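Local coordinates for protein exosome complex component Rrp41 (Archaeoglobus fulgidus, PDB 3M7N) that probably degrades RNA from the 3' end as the catalytic exoribonuclease subunit of the archaeal exosome and may also synthesise heteromeric RNA tails, at residues 75-87 and 130-144. The protein carries 1 engineered substitution. Residues are numbered along the deposited sequence; the frame is centred on the assembly and turned at random.
With nucleotides of chain L.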
loop_
_atom_site.group_PDB
_atom_site.type_symbol
_atom_site.label_atom_id
_atom_site.label_comp_id
_atom_site.label_asym_id
_atom_site.label_seq_id
_atom_site.Cartn_x
_atom_site.Cartn_y
_atom_site.Cartn_z
ATOM N N ILE E 75 7.455 16.524 10.003
ATOM C CA ILE E 75 8.033 15.797 11.118
ATOM C C ILE E 75 7.375 14.441 11.248
ATOM O O ILE E 75 6.163 14.322 11.166
ATOM C CB ILE E 75 7.816 16.534 12.461
ATOM C CG1 ILE E 75 8.264 17.990 12.359
ATOM C CG2 ILE E 75 8.523 15.791 13.580
ATOM C CD1 ILE E 75 9.712 18.139 12.057
ATOM N N ARG E 76 8.178 13.412 11.469
ATOM C CA ARG E 76 7.619 12.103 11.705
ATOM C C ARG E 76 8.214 11.581 12.992
ATOM O O ARG E 76 9.361 11.866 13.323
ATOM C CB ARG E 76 7.870 11.183 10.504
ATOM C CG ARG E 76 7.342 11.819 9.207
ATOM C CD ARG E 76 7.358 10.895 8.033
ATOM N NE ARG E 76 8.558 11.100 7.235
ATOM C CZ ARG E 76 8.860 10.394 6.156
ATOM N NH1 ARG E 76 9.976 10.655 5.495
ATOM N NH2 ARG E 76 8.042 9.429 5.744
ATOM N N TYR E 77 7.412 10.860 13.748
ATOM C CA TYR E 77 7.874 10.384 15.015
ATOM C C TYR E 77 7.240 9.041 15.125
ATOM O O TYR E 77 6.043 8.896 14.939
ATOM C CB TYR E 77 7.404 11.324 16.139
ATOM C CG TYR E 77 7.839 10.959 17.535
ATOM C CD1 TYR E 77 8.756 11.752 18.231
ATOM C CD2 TYR E 77 7.317 9.850 18.178
ATOM C CE1 TYR E 77 9.157 11.433 19.523
ATOM C CE2 TYR E 77 7.704 9.528 19.459
ATOM C CZ TYR E 77 8.622 10.334 20.135
ATOM O OH TYR E 77 9.000 10.018 21.427
ATOM N N ARG E 78 8.058 8.050 15.406
ATOM C CA ARG E 78 7.561 6.707 15.540
ATOM C C ARG E 78 7.962 6.159 16.889
ATOM O O ARG E 78 9.138 6.140 17.244
ATOM C CB ARG E 78 8.117 5.818 14.419
ATOM C CG ARG E 78 7.501 4.435 14.407
ATOM C CD ARG E 78 7.954 3.645 13.206
ATOM N NE ARG E 78 9.140 2.847 13.485
ATOM C CZ ARG E 78 9.107 1.679 14.115
ATOM N NH1 ARG E 78 10.232 0.993 14.326
ATOM N NH2 ARG E 78 7.940 1.206 14.541
ATOM N N TYR E 79 6.965 5.711 17.631
ATOM C CA TYR E 79 7.157 5.109 18.924
ATOM C C TYR E 79 6.924 3.623 18.758
ATOM O O TYR E 79 5.876 3.193 18.274
ATOM C CB TYR E 79 6.149 5.700 19.915
ATOM C CG TYR E 79 6.002 4.941 21.215
ATOM C CD1 TYR E 79 6.679 5.345 22.373
ATOM C CD2 TYR E 79 5.159 3.842 21.302
ATOM C CE1 TYR E 79 6.521 4.644 23.588
ATOM C CE2 TYR E 79 4.998 3.148 22.499
ATOM C CZ TYR E 79 5.679 3.554 23.637
ATOM O OH TYR E 79 5.503 2.845 24.806
ATOM N N ASN E 80 7.896 2.832 19.172
ATOM C CA ASN E 80 7.823 1.408 18.940
ATOM C C ASN E 80 8.410 0.626 20.096
ATOM O O ASN E 80 9.509 0.918 20.571
ATOM C CB ASN E 80 8.528 1.046 17.624
ATOM C CG ASN E 80 8.395 -0.428 17.281
ATOM O OD1 ASN E 80 7.302 -0.992 17.330
ATOM N ND2 ASN E 80 9.508 -1.062 16.950
ATOM N N MET E 81 7.669 -0.366 20.558
ATOM C CA MET E 81 8.144 -1.200 21.634
ATOM C C MET E 81 8.684 -2.501 21.044
ATOM O O MET E 81 8.043 -3.116 20.191
ATOM C CB MET E 81 7.012 -1.489 22.621
ATOM C CG MET E 81 6.186 -0.268 22.985
ATOM S SD MET E 81 4.895 -0.661 24.185
ATOM C CE MET E 81 5.852 -1.030 25.655
ATOM N N ALA E 82 9.869 -2.903 21.494
ATOM C CA ALA E 82 10.475 -4.162 21.087
ATOM C C ALA E 82 9.714 -5.312 21.721
ATOM O O ALA E 82 9.200 -5.180 22.825
ATOM C CB ALA E 82 11.938 -4.198 21.493
ATOM N N PRO E 83 9.625 -6.452 21.019
ATOM C CA PRO E 83 8.818 -7.571 21.515
ATOM C C PRO E 83 9.166 -7.986 22.943
ATOM O O PRO E 83 8.299 -8.479 23.657
ATOM C CB PRO E 83 9.145 -8.691 20.530
ATOM C CG PRO E 83 9.462 -7.981 19.274
ATOM C CD PRO E 83 10.193 -6.733 19.690
ATOM N N PHE E 84 10.409 -7.764 23.352
ATOM C CA PHE E 84 10.902 -8.230 24.647
ATOM C C PHE E 84 10.912 -7.125 25.718
ATOM O O PHE E 84 11.454 -7.311 26.800
ATOM C CB PHE E 84 12.327 -8.764 24.485
ATOM C CG PHE E 84 13.259 -7.781 23.847
ATOM C CD1 PHE E 84 13.713 -7.975 22.550
ATOM C CD2 PHE E 84 13.664 -6.643 24.536
ATOM C CE1 PHE E 84 14.576 -7.050 21.946
ATOM C CE2 PHE E 84 14.531 -5.711 23.943
ATOM C CZ PHE E 84 14.986 -5.911 22.652
ATOM N N SER E 85 10.323 -5.973 25.416
ATOM C CA SER E 85 10.402 -4.852 26.333
ATOM C C SER E 85 9.355 -4.946 27.450
ATOM O O SER E 85 9.457 -4.253 28.469
ATOM C CB SER E 85 10.285 -3.532 25.580
ATOM O OG SER E 85 8.990 -3.384 25.044
ATOM N N VAL E 86 8.371 -5.823 27.268
ATOM C CA VAL E 86 7.275 -5.937 28.221
ATOM C C VAL E 86 7.185 -7.308 28.882
ATOM O O VAL E 86 7.870 -8.247 28.502
ATOM C CB VAL E 86 5.916 -5.591 27.578
ATOM C CG1 VAL E 86 5.830 -4.111 27.276
ATOM C CG2 VAL E 86 5.708 -6.403 26.322
ATOM N N GLU E 87 6.317 -7.411 29.877
ATOM C CA GLU E 87 6.225 -8.609 30.699
ATOM C C GLU E 87 5.869 -9.842 29.863
ATOM O O GLU E 87 6.455 -10.911 30.039
ATOM C CB GLU E 87 5.211 -8.394 31.830
ATOM C CG GLU E 87 5.732 -7.554 33.028
ATOM C CD GLU E 87 5.730 -6.019 32.821
ATOM O OE1 GLU E 87 5.121 -5.497 31.851
ATOM O OE2 GLU E 87 6.345 -5.328 33.669
ATOM N N LEU E 130 13.283 -0.420 24.549
ATOM C CA LEU E 130 14.012 -1.664 24.736
ATOM C C LEU E 130 13.548 -2.349 26.003
ATOM O O LEU E 130 13.561 -3.573 26.109
ATOM C CB LEU E 130 15.510 -1.375 24.815
ATOM C CG LEU E 130 16.071 -0.799 23.509
ATOM C CD1 LEU E 130 17.550 -0.463 23.642
ATOM C CD2 LEU E 130 15.823 -1.783 22.338
ATOM N N GLN E 131 13.151 -1.548 26.985
ATOM C CA GLN E 131 12.602 -2.092 28.204
ATOM C C GLN E 131 11.569 -1.115 28.722
ATOM O O GLN E 131 11.842 0.091 28.843
ATOM C CB GLN E 131 13.683 -2.363 29.259
ATOM C CG GLN E 131 13.139 -3.088 30.501
ATOM C CD GLN E 131 14.211 -3.390 31.541
ATOM O OE1 GLN E 131 14.226 -2.797 32.622
ATOM N NE2 GLN E 131 15.116 -4.308 31.217
ATOM N N ALA E 132 10.387 -1.649 29.023
ATOM C CA ALA E 132 9.230 -0.822 29.291
ATOM C C ALA E 132 8.845 -0.815 30.748
ATOM O O ALA E 132 8.812 -1.847 31.416
ATOM C CB ALA E 132 8.055 -1.277 28.453
ATOM N N ASP E 133 8.540 0.372 31.239
ATOM C CA ASP E 133 7.860 0.487 32.513
ATOM C C ASP E 133 6.884 1.647 32.384
ATOM O O ASP E 133 6.704 2.176 31.285
ATOM C CB ASP E 133 8.852 0.691 33.656
ATOM C CG ASP E 133 8.323 0.168 34.973
ATOM O OD1 ASP E 133 8.669 -0.973 35.361
ATOM O OD2 ASP E 133 7.537 0.894 35.612
ATOM N N ALA E 134 6.240 2.029 33.482
ATOM C CA ALA E 134 5.315 3.149 33.441
ATOM C C ALA E 134 6.052 4.371 32.911
ATOM O O ALA E 134 7.225 4.555 33.195
ATOM C CB ALA E 134 4.733 3.420 34.830
ATOM N N GLY E 135 5.366 5.192 32.128
ATOM C CA GLY E 135 5.942 6.425 31.646
ATOM C C GLY E 135 6.835 6.324 30.419
ATOM O O GLY E 135 7.488 7.317 30.067
ATOM N N SER E 136 6.873 5.164 29.757
ATOM C CA SER E 136 7.760 5.002 28.589
ATOM C C SER E 136 7.578 6.090 27.531
ATOM O O SER E 136 8.540 6.487 26.870
ATOM C CB SER E 136 7.646 3.614 27.940
ATOM O OG SER E 136 6.363 3.370 27.395
ATOM N N ARG E 137 6.365 6.605 27.388
ATOM C CA ARG E 137 6.167 7.690 26.428
ATOM C C ARG E 137 6.899 8.974 26.854
ATOM O O ARG E 137 7.406 9.716 26.013
ATOM C CB ARG E 137 4.682 7.936 26.141
ATOM C CG ARG E 137 4.048 9.052 26.942
ATOM C CD ARG E 137 2.545 9.059 26.735
ATOM N NE ARG E 137 1.990 7.725 26.959
ATOM C CZ ARG E 137 0.732 7.390 26.695
ATOM N NH1 ARG E 137 -0.108 8.294 26.209
ATOM N NH2 ARG E 137 0.309 6.158 26.924
ATOM N N THR E 138 6.974 9.224 28.164
ATOM C CA THR E 138 7.699 10.397 28.675
ATOM C C THR E 138 9.217 10.195 28.512
ATOM O O THR E 138 9.922 11.086 28.039
ATOM C CB THR E 138 7.304 10.756 30.147
ATOM O OG1 THR E 138 7.828 9.788 31.068
ATOM C CG2 THR E 138 5.794 10.819 30.302
ATOM N N ALA E 139 9.696 9.005 28.859
ATOM C CA ALA E 139 11.073 8.622 28.569
ATOM C C ALA E 139 11.458 8.873 27.104
ATOM O O ALA E 139 12.482 9.529 26.822
ATOM C CB ALA E 139 11.316 7.191 28.950
ATOM N N CYS E 140 10.633 8.400 26.167
ATOM C CA CYS E 140 10.943 8.601 24.738
ATOM C C CYS E 140 10.969 10.062 24.367
ATOM O O CYS E 140 11.843 10.511 23.627
ATOM C CB CYS E 140 9.970 7.827 23.833
ATOM S SG CYS E 140 10.085 6.042 24.119
ATOM N N LEU E 141 10.008 10.822 24.868
ATOM C CA LEU E 141 10.001 12.241 24.556
ATOM C C LEU E 141 11.284 12.917 25.061
ATOM O O LEU E 141 11.859 13.766 24.364
ATOM C CB LEU E 141 8.759 12.926 25.122
ATOM C CG LEU E 141 7.442 12.817 24.354
ATOM C CD1 LEU E 141 6.273 13.364 25.202
ATOM C CD2 LEU E 141 7.547 13.531 23.002
ATOM N N ASN E 142 11.753 12.525 26.250
ATOM C CA ASN E 142 12.983 13.122 26.761
ATOM C C ASN E 142 14.151 12.723 25.896
ATOM O O ASN E 142 15.003 13.555 25.575
ATOM C CB ASN E 142 13.262 12.760 28.232
ATOM C CG ASN E 142 12.314 13.443 29.183
ATOM O OD1 ASN E 142 12.050 14.647 29.055
ATOM N ND2 ASN E 142 11.770 12.680 30.130
ATOM N N ALA E 143 14.197 11.446 25.528
ATOM C CA ALA E 143 15.305 10.952 24.716
ATOM C C ALA E 143 15.265 11.605 23.346
ATOM O O ALA E 143 16.297 12.012 22.803
ATOM C CB ALA E 143 15.260 9.447 24.607
ATOM N N ALA E 144 14.065 11.762 22.799
ATOM C CA ALA E 144 13.954 12.364 21.472
ATOM C C ALA E 144 14.445 13.824 21.407
ATOM O O ALA E 144 15.088 14.214 20.431
ATOM C CB ALA E 144 12.547 12.235 20.942
ATOM P P C L 6 0.262 3.409 29.445
ATOM O OP1 C L 6 0.718 4.686 30.046
ATOM O OP2 C L 6 -0.525 3.446 28.188
ATOM O "O5'" C L 6 1.527 2.432 29.265
ATOM C "C5'" C L 6 2.407 2.263 30.379
ATOM C "C4'" C L 6 3.040 0.884 30.440
ATOM O "O4'" C L 6 2.060 -0.169 30.255
ATOM C "C3'" C L 6 4.055 0.554 29.358
ATOM O "O3'" C L 6 5.247 1.316 29.537
ATOM C "C2'" C L 6 4.233 -0.928 29.666
ATOM O "O2'" C L 6 5.003 -1.176 30.835
ATOM C "C1'" C L 6 2.775 -1.340 29.889
ATOM N N1 C L 6 2.194 -1.951 28.663
ATOM C C2 C L 6 2.462 -3.297 28.408
ATOM O O2 C L 6 3.156 -3.932 29.212
ATOM N N3 C L 6 1.950 -3.868 27.291
ATOM C C4 C L 6 1.202 -3.145 26.453
ATOM N N4 C L 6 0.719 -3.761 25.362
ATOM C C5 C L 6 0.920 -1.765 26.702
ATOM C C6 C L 6 1.434 -1.212 27.806
HETATM O O HOH W 1 6.960 9.309 22.927
#
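Tyr-77 and Tyr-79 on strand 75-81, outermost in its sheet within this chain, reach helix 136-144 in the RNase PH fold, where this helix packs against the mixed sheet of the first domain. The segments also frame the site holding the RNA cytidine C6 of chain L.

Two hydrogen bonds join the segments. Tyr-79 OH meets Ser-136 OG at 2.8 Å, with the serine oxygen at the ring edge and in its plane. Tyr-79 CG lies anti to the backbone N (chi1 166°), which sends the ring across to the helix start. Ala-132 N donates to Ser-85 O at 2.8 Å and ties the two loops together. A water bridges Tyr-77 OH and Arg-137 O.

Apolar contacts fill in between. Cys-140 SG approaches the Tyr-79 ring obliquely, 3.9 Å from CE1. Tyr-77 CE1 meets Ala-144 CB at 3.8 Å. The Ala-132 methyl, CB, touches Met-81 CE at 3.6 Å and also Val-86 CG1. The Phe-84 ring turns its edge to a carbonyl instead, with CE2 3.2 Å from Leu-130 O. A phenylalanine in place of Tyr-79 would probably leave Ser-136 OG without its phenolic partner and freer to turn beside the RNA.

The nucleotide contacts come from both segments. Val-86 CG1 lies against the cytosine at O2, and Glu-87, salt-bridged to Lys-177, is nearby. Lys-44 of the neighbouring exonuclease 2 chain pairs with both Glu-87 and Asp-133. Arg-137, whose NH1 is hydrogen-bonded to Gln-205, presents its guanidinium edge to the phosphate, with NH2 3.1 Å from C6 OP2 of chain L.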